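Local coordinates for type-2 ice-structuring protein (Brachyopsis rostratus, PDB 2ZIB), which binds to ice crystals and inhibits their growth, giving antifreeze activity that keeps fish blood liquid at subzero sea-water temperatures, at residues R20-E25 and I127-A132; A46-L51 and W78-G83; A62-I67 and M107-D112; V86-W91 and K113-L118; L100-M105 and D117-A122. All blocks are in the same frame, centred on the assembly; numbering follows the deposited sequence. Where two conformers were deposited one is given.

Interaction 1. Residues R20-E25 and I127-A132; sequences RCFYSE and ICAKAA
F22 and A129 meet across the antiparallel pairing of the first long strand with the last one, the arrangement that brings the two ends of a C-type lectin domain together. They form a non-hydrogen-bonded pair with both side chains on the face turned to helix 51-60. The small methyl of A129 lets the phenyl ring come close, CE2 of F22 lying 3.8 Å from A129 CB. With CG beside the backbone N (chi1 -66°), the ring leans back toward R20. The R20 guanidinium lies across its end, F22 CZ sitting 3.8 Å above that plane, while R20 NH2 reaches A129 CB at 3.5 Å; R20 NH1 is in a salt bridge with E53 and also hydrogen-bonded to S47 O. Farther along this face, I127 sends CG1 to the edge of the phenyl ring and brings CD1 to 4.2 Å from F22 CB, a branched chain that also touches I57 and I60 of helix 51-60.

The other face carries C21, Y23, C128 and K130. Y23 and C128 pack CB to CB at 4.0 Å, and C128 SG, bound to C38, lies obliquely beside the Y23 ring, which leads on to W14. Four backbone hydrogen bonds tie the two strands, the straightest from C21 N to K130 O (2.8 Å, 172°). Beyond it the C21 sulfur, in disulfide linkage with C10, rests 3.6 Å from A132 CB.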
# COMPACT_ATOMS: atom_id res chain seq x y z
N ARG A 20 6.05 -6.00 11.11
CA ARG A 20 5.49 -6.34 9.79
C ARG A 20 6.57 -6.72 8.79
O ARG A 20 7.73 -6.28 8.90
CB ARG A 20 4.66 -5.14 9.29
CG ARG A 20 3.52 -4.75 10.23
CD ARG A 20 2.87 -3.45 9.79
NE ARG A 20 2.05 -3.65 8.61
CZ ARG A 20 1.58 -2.63 7.86
NH1 ARG A 20 1.96 -1.38 8.09
NH2 ARG A 20 0.78 -2.91 6.83
N CYS A 21 6.14 -7.49 7.78
CA CYS A 21 6.98 -7.88 6.65
C CYS A 21 6.41 -7.31 5.37
O CYS A 21 5.18 -7.28 5.21
CB CYS A 21 7.02 -9.42 6.53
SG CYS A 21 7.79 -10.21 7.93
N PHE A 22 7.31 -6.83 4.50
CA PHE A 22 6.91 -6.13 3.28
C PHE A 22 7.48 -6.84 2.06
O PHE A 22 8.60 -7.34 2.08
CB PHE A 22 7.39 -4.68 3.35
CG PHE A 22 6.70 -3.90 4.43
CD1 PHE A 22 7.16 -3.96 5.76
CD2 PHE A 22 5.55 -3.16 4.15
CE1 PHE A 22 6.50 -3.27 6.76
CE2 PHE A 22 4.86 -2.46 5.17
CZ PHE A 22 5.35 -2.51 6.48
N TYR A 23 6.70 -6.86 1.00
CA TYR A 23 7.10 -7.45 -0.28
C TYR A 23 6.95 -6.47 -1.42
O TYR A 23 5.86 -5.96 -1.64
CB TYR A 23 6.23 -8.68 -0.56
CG TYR A 23 6.68 -9.39 -1.82
CD1 TYR A 23 7.81 -10.17 -1.80
CD2 TYR A 23 6.01 -9.23 -3.02
CE1 TYR A 23 8.27 -10.80 -2.95
CE2 TYR A 23 6.43 -9.84 -4.21
CZ TYR A 23 7.58 -10.61 -4.16
OH TYR A 23 8.06 -11.23 -5.29
N SER A 24 8.04 -6.24 -2.13
CA SER A 24 8.02 -5.35 -3.27
C SER A 24 7.73 -6.17 -4.52
O SER A 24 8.57 -6.96 -4.93
CB SER A 24 9.36 -4.59 -3.35
OG SER A 24 9.33 -3.75 -4.48
N GLU A 25 6.53 -5.98 -5.08
CA GLU A 25 6.11 -6.65 -6.30
C GLU A 25 6.44 -5.75 -7.49
O GLU A 25 5.78 -4.73 -7.74
CB GLU A 25 4.60 -6.93 -6.26
CG GLU A 25 4.06 -7.55 -7.55
CD GLU A 25 4.76 -8.84 -7.91
OE1 GLU A 25 4.46 -9.88 -7.27
OE2 GLU A 25 5.62 -8.82 -8.81
N ILE A 127 3.21 -2.97 -3.34
CA ILE A 127 3.86 -3.42 -2.11
C ILE A 127 2.85 -4.11 -1.23
O ILE A 127 1.73 -3.59 -0.98
CB ILE A 127 4.61 -2.29 -1.38
CG1 ILE A 127 5.40 -2.81 -0.18
CG2 ILE A 127 3.74 -1.17 -1.10
CD1 ILE A 127 6.92 -2.52 -0.27
N CYS A 128 3.22 -5.34 -0.80
CA CYS A 128 2.37 -6.11 0.12
C CYS A 128 2.92 -6.04 1.52
O CYS A 128 4.12 -5.79 1.72
CB CYS A 128 2.35 -7.60 -0.27
SG CYS A 128 1.92 -7.97 -2.00
N ALA A 129 2.06 -6.32 2.50
CA ALA A 129 2.50 -6.46 3.89
C ALA A 129 1.75 -7.60 4.56
O ALA A 129 0.63 -7.96 4.15
CB ALA A 129 2.27 -5.16 4.65
N LYS A 130 2.38 -8.14 5.61
CA LYS A 130 1.71 -9.12 6.49
C LYS A 130 2.50 -9.14 7.80
O LYS A 130 3.61 -8.59 7.90
CB LYS A 130 1.65 -10.53 5.89
CG LYS A 130 3.03 -11.17 5.54
CD LYS A 130 2.81 -12.44 4.72
CE LYS A 130 4.11 -13.07 4.30
NZ LYS A 130 3.85 -14.27 3.42
N ALA A 131 1.92 -9.76 8.83
CA ALA A 131 2.61 -9.83 10.12
C ALA A 131 3.91 -10.61 10.03
O ALA A 131 4.02 -11.62 9.29
CB ALA A 131 1.71 -10.50 11.11
N ALA A 132 4.92 -10.15 10.76
CA ALA A 132 6.17 -10.88 10.90
C ALA A 132 5.98 -12.17 11.72
O ALA A 132 4.97 -12.37 12.43
CB ALA A 132 7.23 -9.99 11.50

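Interaction 2. Residues A46-L51 and W78-G83; sequences ASIHSL and WSWTDG
W80 extends from its short strand directly at S47, and its indole lies broadside to the chain of residues 46-49. At the root, W80 CB is 3.9 Å from S47 CB. The next atoms, CG and CD2, come under the serine methylene: S47 CB stands over the five-membered ring, 3.5 Å from its centroid and 20° off the normal, a CH-pi contact that suits a small side chain. On the pyrrole side W80 NE1 donates to a water in the ring plane that can also bond to I48 O, and the H49 ring comes obliquely alongside, H49 CE1 to W80 NE1 3.7 Å. Farther out, the I48 backbone N lies over the same face as S47 CB, W80 CZ2 is 3.5 Å from I48 O, and W80 CZ3 lies 3.6 Å from A46 O. The far corner, CH2, ends against I48 CB.

S47 has a second task. Its OG stands between the backbone N and the carbonyl carbon (chi1 65°), from where it donates to D82 OD2 on the syn side at 2.6 Å and accepts from H49 NE2 at 2.8 Å. As H49 ND1 is hydrogen-bonded to D87, the imidazole is held at both nitrogens, which with carboxylates near is consistent with a ring that may carry positive charge. D82 OD2 is also linked by a second water to S47 N. D82 itself sits in the type I turn W80-G83, within the W-x-D-G sequence common in C-type lectin domains, where the long loop region packs against the core.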
# COMPACT_ATOMS: atom_id res chain seq x y z
N ALA A 46 -0.04 -3.04 1.13
CA ALA A 46 0.35 -2.46 2.41
C ALA A 46 -0.59 -1.35 2.83
O ALA A 46 -0.94 -0.45 2.05
CB ALA A 46 1.76 -1.90 2.30
N SER A 47 -0.93 -1.35 4.13
CA SER A 47 -1.48 -0.17 4.79
C SER A 47 -0.35 0.58 5.49
O SER A 47 0.68 -0.02 5.86
CB SER A 47 -2.57 -0.59 5.77
OG SER A 47 -2.00 -1.36 6.81
N ILE A 48 -0.54 1.88 5.68
CA ILE A 48 0.49 2.77 6.20
C ILE A 48 -0.08 3.61 7.33
O ILE A 48 -1.14 4.24 7.20
CB ILE A 48 1.03 3.67 5.09
CG1 ILE A 48 1.52 2.85 3.88
CG2 ILE A 48 2.12 4.61 5.65
CD1 ILE A 48 2.18 3.65 2.78
N HIS A 49 0.60 3.58 8.49
CA HIS A 49 -0.01 4.11 9.73
C HIS A 49 0.82 5.16 10.41
O HIS A 49 0.44 5.61 11.48
CB HIS A 49 -0.28 2.94 10.69
CG HIS A 49 -1.25 1.97 10.10
ND1 HIS A 49 -2.58 2.25 10.04
CD2 HIS A 49 -1.06 0.81 9.43
CE1 HIS A 49 -3.19 1.29 9.36
NE2 HIS A 49 -2.29 0.39 9.01
N SER A 50 1.91 5.57 9.78
CA SER A 50 2.78 6.62 10.34
C SER A 50 3.70 7.12 9.28
O SER A 50 3.94 6.44 8.28
CB SER A 50 3.65 6.10 11.50
OG SER A 50 4.54 5.12 11.03
N LEU A 51 4.32 8.27 9.54
CA LEU A 51 5.37 8.73 8.65
C LEU A 51 6.54 7.78 8.68
O LEU A 51 7.19 7.59 7.66
CB LEU A 51 5.83 10.16 9.01
CG LEU A 51 6.89 10.73 8.04
CD1 LEU A 51 6.53 10.86 6.55
CD2 LEU A 51 7.34 12.12 8.58
N TRP A 78 -12.37 6.21 2.53
CA TRP A 78 -11.18 5.37 2.33
C TRP A 78 -11.18 4.22 3.35
O TRP A 78 -11.47 4.41 4.52
CB TRP A 78 -9.90 6.23 2.39
CG TRP A 78 -9.83 7.14 1.24
CD1 TRP A 78 -10.33 8.43 1.17
CD2 TRP A 78 -9.42 6.79 -0.09
NE1 TRP A 78 -10.27 8.87 -0.13
CE2 TRP A 78 -9.71 7.88 -0.92
CE3 TRP A 78 -8.88 5.62 -0.67
CZ2 TRP A 78 -9.48 7.86 -2.30
CZ3 TRP A 78 -8.64 5.61 -2.02
CH2 TRP A 78 -8.93 6.70 -2.82
N SER A 79 -10.71 3.07 2.89
CA SER A 79 -10.47 1.89 3.72
C SER A 79 -9.22 1.19 3.26
O SER A 79 -8.87 1.24 2.07
CB SER A 79 -11.60 0.86 3.37
OG SER A 79 -12.93 1.35 3.53
N TRP A 80 -8.57 0.50 4.19
CA TRP A 80 -7.46 -0.39 3.85
C TRP A 80 -7.96 -1.81 3.63
O TRP A 80 -8.81 -2.29 4.43
CB TRP A 80 -6.43 -0.43 4.98
CG TRP A 80 -5.71 0.88 5.27
CD1 TRP A 80 -5.74 1.60 6.45
CD2 TRP A 80 -4.77 1.57 4.42
NE1 TRP A 80 -4.95 2.70 6.37
CE2 TRP A 80 -4.30 2.70 5.15
CE3 TRP A 80 -4.26 1.33 3.13
CZ2 TRP A 80 -3.38 3.60 4.60
CZ3 TRP A 80 -3.32 2.22 2.59
CH2 TRP A 80 -2.89 3.35 3.34
N THR A 81 -7.41 -2.52 2.66
CA THR A 81 -7.88 -3.90 2.42
C THR A 81 -7.60 -4.83 3.60
O THR A 81 -8.28 -5.85 3.74
CB THR A 81 -7.24 -4.50 1.19
OG1 THR A 81 -5.81 -4.41 1.32
CG2 THR A 81 -7.70 -3.80 -0.10
N ASP A 82 -6.63 -4.49 4.45
CA ASP A 82 -6.33 -5.35 5.60
C ASP A 82 -7.22 -5.02 6.81
O ASP A 82 -7.05 -5.64 7.85
CB ASP A 82 -4.86 -5.27 6.00
CG ASP A 82 -4.41 -3.91 6.45
OD1 ASP A 82 -5.25 -2.99 6.63
OD2 ASP A 82 -3.18 -3.72 6.68
N GLY A 83 -8.18 -4.11 6.68
CA GLY A 83 -9.09 -3.81 7.78
C GLY A 83 -8.53 -2.92 8.87
O GLY A 83 -9.25 -2.63 9.84
O HOH W 1 -1.17 -4.37 4.88
O HOH W 2 -3.73 5.05 7.69

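Interaction 3. Residues A62-I67 and M107-D112; sequences AGIVWI and MTAAVD
The flat groups shared by V65 and M107 are peptides rather than rings, and they face each other through N-H and C=O. V65 N donates to M107 O in the plane of that carbonyl (3.1 Å), and M107 N returns a bond of 2.9 Å to V65 O, nearly along the C=O axis. Beside them I64 CA brings a C-H to the same M107 oxygen at 3.2 Å, which therefore receives two contacts from adjacent residues of 62-67. This antiparallel hydrogen-bonded pair joins strand 65-67 to the end of strand 104-107 in the C-type lectin sheet, just where strand 104-107 gives way to a loop.

The side chains of the pair lie side by side on one face, with V65 CG2 3.6 Å from M107 SD. I67 follows on the same side and crosses the methionine at about a right angle, its CG2 3.9 Å from M107 SD and its CD1 3.9 Å from M107 CG. A bend at chi3 (105°) turns the methionine end, and unbranched, flexible methionine suits a site between two beta-branched residues, with I48 and W115 completing the surroundings. Past the bridge, I64 CG1 rests 3.9 Å from A109 CB at the surface.

The two reciprocal bonds pair V65 with M107, while the side-chain contacts are apolar, with no charged or polar side-chain bond across the segments.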
# COMPACT_ATOMS: atom_id res chain seq x y z
N ALA A 62 10.58 1.48 -6.08
CA ALA A 62 11.37 2.11 -7.14
C ALA A 62 10.64 3.11 -8.00
O ALA A 62 11.20 3.59 -8.98
CB ALA A 62 12.01 1.05 -8.03
N GLY A 63 9.40 3.42 -7.67
CA GLY A 63 8.55 4.37 -8.44
C GLY A 63 7.12 4.38 -7.87
O GLY A 63 6.92 4.08 -6.68
N ILE A 64 6.14 4.72 -8.71
CA ILE A 64 4.72 4.61 -8.28
C ILE A 64 4.44 3.19 -7.82
O ILE A 64 4.82 2.21 -8.48
CB ILE A 64 3.79 4.91 -9.47
CG1 ILE A 64 3.90 6.38 -9.87
CG2 ILE A 64 2.34 4.56 -9.10
CD1 ILE A 64 3.23 6.69 -11.20
N VAL A 65 3.72 3.05 -6.70
CA VAL A 65 3.28 1.71 -6.26
C VAL A 65 1.86 1.79 -5.75
O VAL A 65 1.47 2.72 -5.03
CB VAL A 65 4.17 1.08 -5.13
CG1 VAL A 65 5.49 0.62 -5.68
CG2 VAL A 65 4.32 1.99 -3.89
N TRP A 66 1.07 0.79 -6.12
CA TRP A 66 -0.21 0.58 -5.45
C TRP A 66 -0.03 0.23 -3.97
O TRP A 66 0.84 -0.56 -3.65
CB TRP A 66 -0.99 -0.52 -6.14
CG TRP A 66 -1.52 -0.22 -7.49
CD1 TRP A 66 -1.38 -1.01 -8.62
CD2 TRP A 66 -2.39 0.87 -7.87
NE1 TRP A 66 -2.11 -0.48 -9.66
CE2 TRP A 66 -2.79 0.63 -9.22
CE3 TRP A 66 -2.97 1.96 -7.17
CZ2 TRP A 66 -3.67 1.50 -9.90
CZ3 TRP A 66 -3.82 2.82 -7.86
CH2 TRP A 66 -4.17 2.58 -9.21
N ILE A 67 -0.85 0.84 -3.12
CA ILE A 67 -0.96 0.45 -1.70
C ILE A 67 -2.42 0.14 -1.39
O ILE A 67 -3.28 0.22 -2.30
CB ILE A 67 -0.31 1.50 -0.77
CG1 ILE A 67 -0.92 2.90 -0.98
CG2 ILE A 67 1.23 1.49 -1.00
CD1 ILE A 67 -0.45 3.93 0.04
N MET A 107 1.04 5.32 -3.91
CA MET A 107 2.17 6.25 -3.68
C MET A 107 2.59 6.74 -5.06
O MET A 107 2.89 5.91 -5.96
CB MET A 107 3.33 5.56 -2.97
CG MET A 107 2.92 5.02 -1.59
SD MET A 107 4.22 3.98 -0.87
CE MET A 107 4.89 5.01 0.36
N THR A 108 2.65 8.07 -5.24
CA THR A 108 2.98 8.66 -6.53
C THR A 108 4.47 8.69 -6.83
O THR A 108 5.31 8.27 -6.01
CB THR A 108 2.40 10.06 -6.68
OG1 THR A 108 3.04 10.95 -5.74
CG2 THR A 108 0.88 10.13 -6.50
N ALA A 109 4.81 9.18 -8.02
CA ALA A 109 6.19 9.31 -8.47
C ALA A 109 6.91 10.48 -7.78
O ALA A 109 8.13 10.61 -7.94
CB ALA A 109 6.21 9.52 -9.96
N ALA A 110 6.21 11.29 -7.00
CA ALA A 110 6.93 12.33 -6.24
C ALA A 110 7.97 11.63 -5.35
O ALA A 110 7.72 10.52 -4.84
CB ALA A 110 5.94 13.08 -5.42
N VAL A 111 9.10 12.29 -5.11
CA VAL A 111 10.11 11.71 -4.21
C VAL A 111 9.55 11.37 -2.83
O VAL A 111 9.90 10.32 -2.24
CB VAL A 111 11.37 12.62 -4.12
CG1 VAL A 111 12.27 12.24 -2.92
CG2 VAL A 111 12.14 12.55 -5.45
N ASP A 112 8.65 12.20 -2.29
CA ASP A 112 8.08 11.93 -0.99
C ASP A 112 7.00 10.85 -1.00
O ASP A 112 6.47 10.49 0.06
CB ASP A 112 7.64 13.21 -0.29
CG ASP A 112 6.31 13.74 -0.72
OD1 ASP A 112 5.74 13.32 -1.76
OD2 ASP A 112 5.80 14.64 -0.02

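Interaction 4. Residues V86-W91 and K113-L118; sequences VDYRTW and KCWDDL
W115 presents one indole face to T90, whose CG2 stands 3.6 Å from the centroid of the five-membered ring in a CH-pi contact. The threonine methyl occupies the position between backbone N and carbonyl carbon (chi1 -175° for OG1), which lays it over the pyrrole part; the R89 carbonyl carbon lies over the same face, 4.2 Å above it. At the outer edge, Y88 O approaches W115 CH2 near the ring plane at 3.4 Å, and the Y88 ring comes obliquely, Y88 CD2 to W115 CH2 4.0 Å.

W91 closes the other flank. The edge of W115 points at its face, planes 81° apart, with W115 CE3 4.3 Å above the middle of the W91 ring. The root of W115 is also covered, CB lying 3.6 Å from W91 CE3. Together Y88, W91 and W115 make an aromatic cluster joining the long loop of the C-type lectin domain to strand 115-118. W115 opens a W-D-D sequence that appears to correspond to the W-N-D motif of that family.

The backbones are fastened next to the rings: W115 N donates to T90 O, 2.9 Å and nearly straight at 169°, and C114, joined to C92 by a disulfide, lies just before it. Buried W115 NE1 is satisfied by Q54 of helix 51-60, so the indole is fixed at its polar corner as well as over its face. The six-membered part of W91 continues outward until D116 CA meets its edge, 3.8 Å from W91 CZ3.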
# COMPACT_ATOMS: atom_id res chain seq x y z
N VAL A 86 -7.72 3.85 9.08
CA VAL A 86 -7.09 4.93 8.34
C VAL A 86 -6.76 6.04 9.35
O VAL A 86 -7.51 7.01 9.56
CB VAL A 86 -7.95 5.42 7.16
CG1 VAL A 86 -7.17 6.45 6.33
CG2 VAL A 86 -8.37 4.24 6.29
N ASP A 87 -5.67 5.82 10.06
CA ASP A 87 -5.28 6.67 11.18
C ASP A 87 -4.07 7.55 10.84
O ASP A 87 -3.55 8.27 11.67
CB ASP A 87 -5.01 5.82 12.43
CG ASP A 87 -3.94 4.75 12.24
OD1 ASP A 87 -3.45 4.56 11.10
OD2 ASP A 87 -3.54 4.01 13.20
N TYR A 88 -3.66 7.52 9.58
CA TYR A 88 -2.58 8.33 9.05
C TYR A 88 -2.88 8.57 7.57
O TYR A 88 -3.31 7.65 6.84
CB TYR A 88 -1.25 7.59 9.18
CG TYR A 88 -0.11 8.26 8.49
CD1 TYR A 88 0.48 9.43 9.02
CD2 TYR A 88 0.38 7.74 7.28
CE1 TYR A 88 1.54 10.04 8.36
CE2 TYR A 88 1.44 8.36 6.63
CZ TYR A 88 2.00 9.51 7.17
OH TYR A 88 3.06 10.11 6.49
N ARG A 89 -2.63 9.79 7.12
CA ARG A 89 -2.73 10.12 5.70
C ARG A 89 -1.61 11.02 5.27
O ARG A 89 -1.18 11.90 6.01
CB ARG A 89 -4.06 10.84 5.41
CG ARG A 89 -5.30 10.02 5.80
CD ARG A 89 -6.55 10.86 6.01
NE ARG A 89 -6.56 11.54 7.29
CZ ARG A 89 -7.43 12.51 7.61
NH1 ARG A 89 -8.36 12.88 6.73
NH2 ARG A 89 -7.38 13.10 8.80
N THR A 90 -1.15 10.81 4.04
CA THR A 90 -0.16 11.75 3.46
C THR A 90 -0.46 11.93 1.96
O THR A 90 0.36 11.66 1.07
CB THR A 90 1.28 11.33 3.81
OG1 THR A 90 2.19 12.32 3.33
CG2 THR A 90 1.70 9.94 3.25
N TRP A 91 -1.67 12.42 1.71
CA TRP A 91 -2.10 12.73 0.36
C TRP A 91 -1.25 13.87 -0.24
O TRP A 91 -0.81 14.81 0.47
CB TRP A 91 -3.55 13.20 0.36
CG TRP A 91 -4.52 12.13 0.77
CD1 TRP A 91 -5.24 12.08 1.94
CD2 TRP A 91 -4.95 11.01 -0.03
NE1 TRP A 91 -6.05 10.96 1.93
CE2 TRP A 91 -5.92 10.31 0.72
CE3 TRP A 91 -4.64 10.56 -1.32
CZ2 TRP A 91 -6.56 9.15 0.25
CZ3 TRP A 91 -5.27 9.40 -1.80
CH2 TRP A 91 -6.22 8.70 -1.00
N LYS A 113 6.69 10.33 -2.20
CA LYS A 113 5.70 9.22 -2.35
C LYS A 113 4.34 9.60 -1.79
O LYS A 113 3.57 8.75 -1.35
CB LYS A 113 6.27 7.95 -1.68
CG LYS A 113 7.45 7.40 -2.41
CD LYS A 113 6.97 6.41 -3.50
CE LYS A 113 7.94 6.30 -4.70
NZ LYS A 113 7.99 7.62 -5.51
N CYS A 114 4.00 10.89 -1.85
CA CYS A 114 2.69 11.30 -1.41
C CYS A 114 1.60 10.54 -2.17
O CYS A 114 1.79 10.12 -3.34
CB CYS A 114 2.51 12.82 -1.51
SG CYS A 114 2.62 13.54 -3.18
N TRP A 115 0.44 10.38 -1.52
CA TRP A 115 -0.60 9.51 -2.08
C TRP A 115 -1.55 10.24 -3.04
O TRP A 115 -1.79 11.44 -2.90
CB TRP A 115 -1.46 8.93 -0.96
CG TRP A 115 -0.69 8.23 0.12
CD1 TRP A 115 0.64 7.84 0.15
CD2 TRP A 115 -1.24 7.87 1.38
NE1 TRP A 115 0.93 7.23 1.36
CE2 TRP A 115 -0.20 7.25 2.14
CE3 TRP A 115 -2.52 8.01 1.96
CZ2 TRP A 115 -0.41 6.76 3.45
CZ3 TRP A 115 -2.73 7.50 3.28
CH2 TRP A 115 -1.67 6.90 4.00
N ASP A 116 -2.10 9.50 -3.99
CA ASP A 116 -3.10 10.03 -4.90
C ASP A 116 -4.06 8.91 -5.24
O ASP A 116 -3.70 7.72 -5.12
CB ASP A 116 -2.42 10.62 -6.14
CG ASP A 116 -3.30 11.53 -6.97
OD1 ASP A 116 -4.45 11.85 -6.60
OD2 ASP A 116 -2.80 11.99 -8.02
N ASP A 117 -5.26 9.30 -5.67
CA ASP A 117 -6.29 8.33 -6.05
C ASP A 117 -6.43 8.31 -7.56
O ASP A 117 -6.69 9.33 -8.19
CB ASP A 117 -7.62 8.62 -5.30
CG ASP A 117 -8.17 10.03 -5.38
OD1 ASP A 117 -7.48 11.05 -5.62
OD2 ASP A 117 -9.39 10.16 -5.08
N LEU A 118 -6.17 7.14 -8.13
CA LEU A 118 -6.07 6.95 -9.58
C LEU A 118 -7.08 5.88 -10.01
O LEU A 118 -7.60 5.13 -9.16
CB LEU A 118 -4.66 6.43 -9.94
CG LEU A 118 -3.59 7.49 -10.17
CD1 LEU A 118 -3.80 8.27 -11.43
CD2 LEU A 118 -3.35 8.47 -8.99

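Interaction 5. Residues L100-M105 and D117-A122; sequences LSDCCM and DLPCPA
A classic beta bulge lies where C103 and C104 both face L118, in the hairpin formed by strands 104-107 and 115-118. The regular part is a hydrogen-bonded pair: C104 N donates to L118 O at 3.1 Å, and L118 N donates to C104 O at 2.9 Å, both in the carbonyl planes. C103 N is also near L118 O, but the angle is poor; its N-H goes instead to a water that donates to S101 O and accepts from C120 N as well. One water thereby serves three backbone groups where the chain leaves the hairpin.

Covalent linkage reinforces the pair. C104 SG is bonded to C120 SG, 2.0 Å with a relaxed chi3 of 95°, and both sulfurs lie beside their own backbone N. This is the disulfide of the C-type lectin fold that ties the central hairpin to the loop after its second strand. C103 SG, joined to C72, passes 3.8 Å from C120 SG, so two disulfides lie next to each other.

D102 and P119 lie side by side, pointing the same way. D102 OD2 comes 3.3 Å from P119 CD, the carbon next to the ring nitrogen, which probably carries a slight positive charge. S101 OG donates to D102 OD1 at 2.7 Å, on its anti side, which steadies the carboxylate. P119, which has no N-H to offer, suits the point where the strand ends and the type I turn P119-A122 begins. D117 CB packs on D102 O at 3.4 Å, while its carboxylate accepts from the backbone N-H groups of N97 (to OD1) and D98 (to OD2).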
# COMPACT_ATOMS: atom_id res chain seq x y z
N LEU A 100 -15.44 8.80 -7.87
CA LEU A 100 -15.55 7.35 -7.80
C LEU A 100 -14.87 6.61 -8.98
O LEU A 100 -14.42 5.48 -8.82
CB LEU A 100 -17.04 6.91 -7.74
CG LEU A 100 -17.66 7.04 -6.35
CD1 LEU A 100 -19.16 6.96 -6.45
CD2 LEU A 100 -17.20 5.91 -5.44
N SER A 101 -14.79 7.24 -10.14
CA SER A 101 -14.07 6.65 -11.27
C SER A 101 -12.58 6.37 -11.01
O SER A 101 -11.97 5.59 -11.74
CB SER A 101 -14.19 7.57 -12.50
OG SER A 101 -13.53 8.79 -12.27
N ASP A 102 -11.99 7.07 -10.03
CA ASP A 102 -10.56 7.03 -9.80
C ASP A 102 -10.36 6.76 -8.30
O ASP A 102 -10.02 7.68 -7.54
CB ASP A 102 -9.94 8.41 -10.12
CG ASP A 102 -9.88 8.75 -11.59
OD1 ASP A 102 -10.86 8.52 -12.34
OD2 ASP A 102 -8.82 9.22 -12.08
N CYS A 103 -10.59 5.51 -7.88
CA CYS A 103 -10.84 5.25 -6.45
C CYS A 103 -9.85 4.33 -5.78
O CYS A 103 -10.09 3.89 -4.67
CB CYS A 103 -12.30 4.79 -6.24
SG CYS A 103 -12.71 3.22 -7.07
N CYS A 104 -8.69 4.15 -6.42
CA CYS A 104 -7.64 3.32 -5.81
C CYS A 104 -6.41 4.17 -5.41
O CYS A 104 -5.97 5.07 -6.16
CB CYS A 104 -7.22 2.22 -6.78
SG CYS A 104 -8.37 0.85 -6.80
N MET A 105 -5.82 3.87 -4.25
CA MET A 105 -4.73 4.67 -3.70
C MET A 105 -3.38 4.17 -4.12
O MET A 105 -3.08 2.97 -4.06
CB MET A 105 -4.84 4.59 -2.19
CG MET A 105 -3.83 5.43 -1.40
SD MET A 105 -3.76 4.96 0.34
CE MET A 105 -5.26 5.69 1.01
N ASP A 117 -5.26 9.30 -5.67
CA ASP A 117 -6.29 8.33 -6.05
C ASP A 117 -6.43 8.31 -7.56
O ASP A 117 -6.69 9.33 -8.19
CB ASP A 117 -7.62 8.62 -5.30
CG ASP A 117 -8.17 10.03 -5.38
OD1 ASP A 117 -7.48 11.05 -5.62
OD2 ASP A 117 -9.39 10.16 -5.08
N LEU A 118 -6.17 7.14 -8.13
CA LEU A 118 -6.07 6.95 -9.58
C LEU A 118 -7.08 5.88 -10.01
O LEU A 118 -7.60 5.13 -9.16
CB LEU A 118 -4.66 6.43 -9.94
CG LEU A 118 -3.59 7.49 -10.17
CD1 LEU A 118 -3.80 8.27 -11.43
CD2 LEU A 118 -3.35 8.47 -8.99
N PRO A 119 -7.32 5.74 -11.33
CA PRO A 119 -8.16 4.62 -11.79
C PRO A 119 -7.55 3.28 -11.40
O PRO A 119 -6.37 3.02 -11.67
CB PRO A 119 -8.17 4.81 -13.30
CG PRO A 119 -7.88 6.28 -13.50
CD PRO A 119 -6.86 6.60 -12.43
N CYS A 120 -8.37 2.42 -10.81
CA CYS A 120 -7.91 1.12 -10.36
C CYS A 120 -7.30 0.28 -11.51
O CYS A 120 -6.40 -0.51 -11.22
CB CYS A 120 -9.09 0.38 -9.71
SG CYS A 120 -9.74 1.25 -8.24
N PRO A 121 -7.75 0.42 -12.79
CA PRO A 121 -7.10 -0.35 -13.86
C PRO A 121 -5.69 0.11 -14.24
O PRO A 121 -5.06 -0.57 -15.02
CB PRO A 121 -8.06 -0.16 -15.06
CG PRO A 121 -9.39 0.16 -14.43
CD PRO A 121 -9.03 1.04 -13.25
N ALA A 122 -5.17 1.21 -13.67
CA ALA A 122 -3.81 1.59 -14.03
C ALA A 122 -2.82 0.48 -13.62
O ALA A 122 -3.00 -0.19 -12.58
CB ALA A 122 -3.40 2.93 -13.37
O HOH W 3 -11.01 3.54 -10.14
O HOH W 4 -6.92 10.39 -10.65

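Along the chain, interaction 1 encloses all the others, joining strands 20-26 and 124-131 of the C-type lectin domain. Interactions 1, 3, 4 and 5 reach one sheet: strand 124-131 neighbours 65-67, which neighbours 104-107, which pairs with 115-118. Interactions 4 and 5 share D117 and L118, with centres about 13 Å apart. Interaction 2 closes before these two open, and its centre is about 9 Å from that of interaction 4, to which H49 is hydrogen-bonded through D87. Interactions 1 and 5 are farthest apart, about 22 Å between centres, on opposite sides of the chain's centre. The contacts thus tie the terminal strands, the central strands and the long loops into one compact, disulfide-bonded unit.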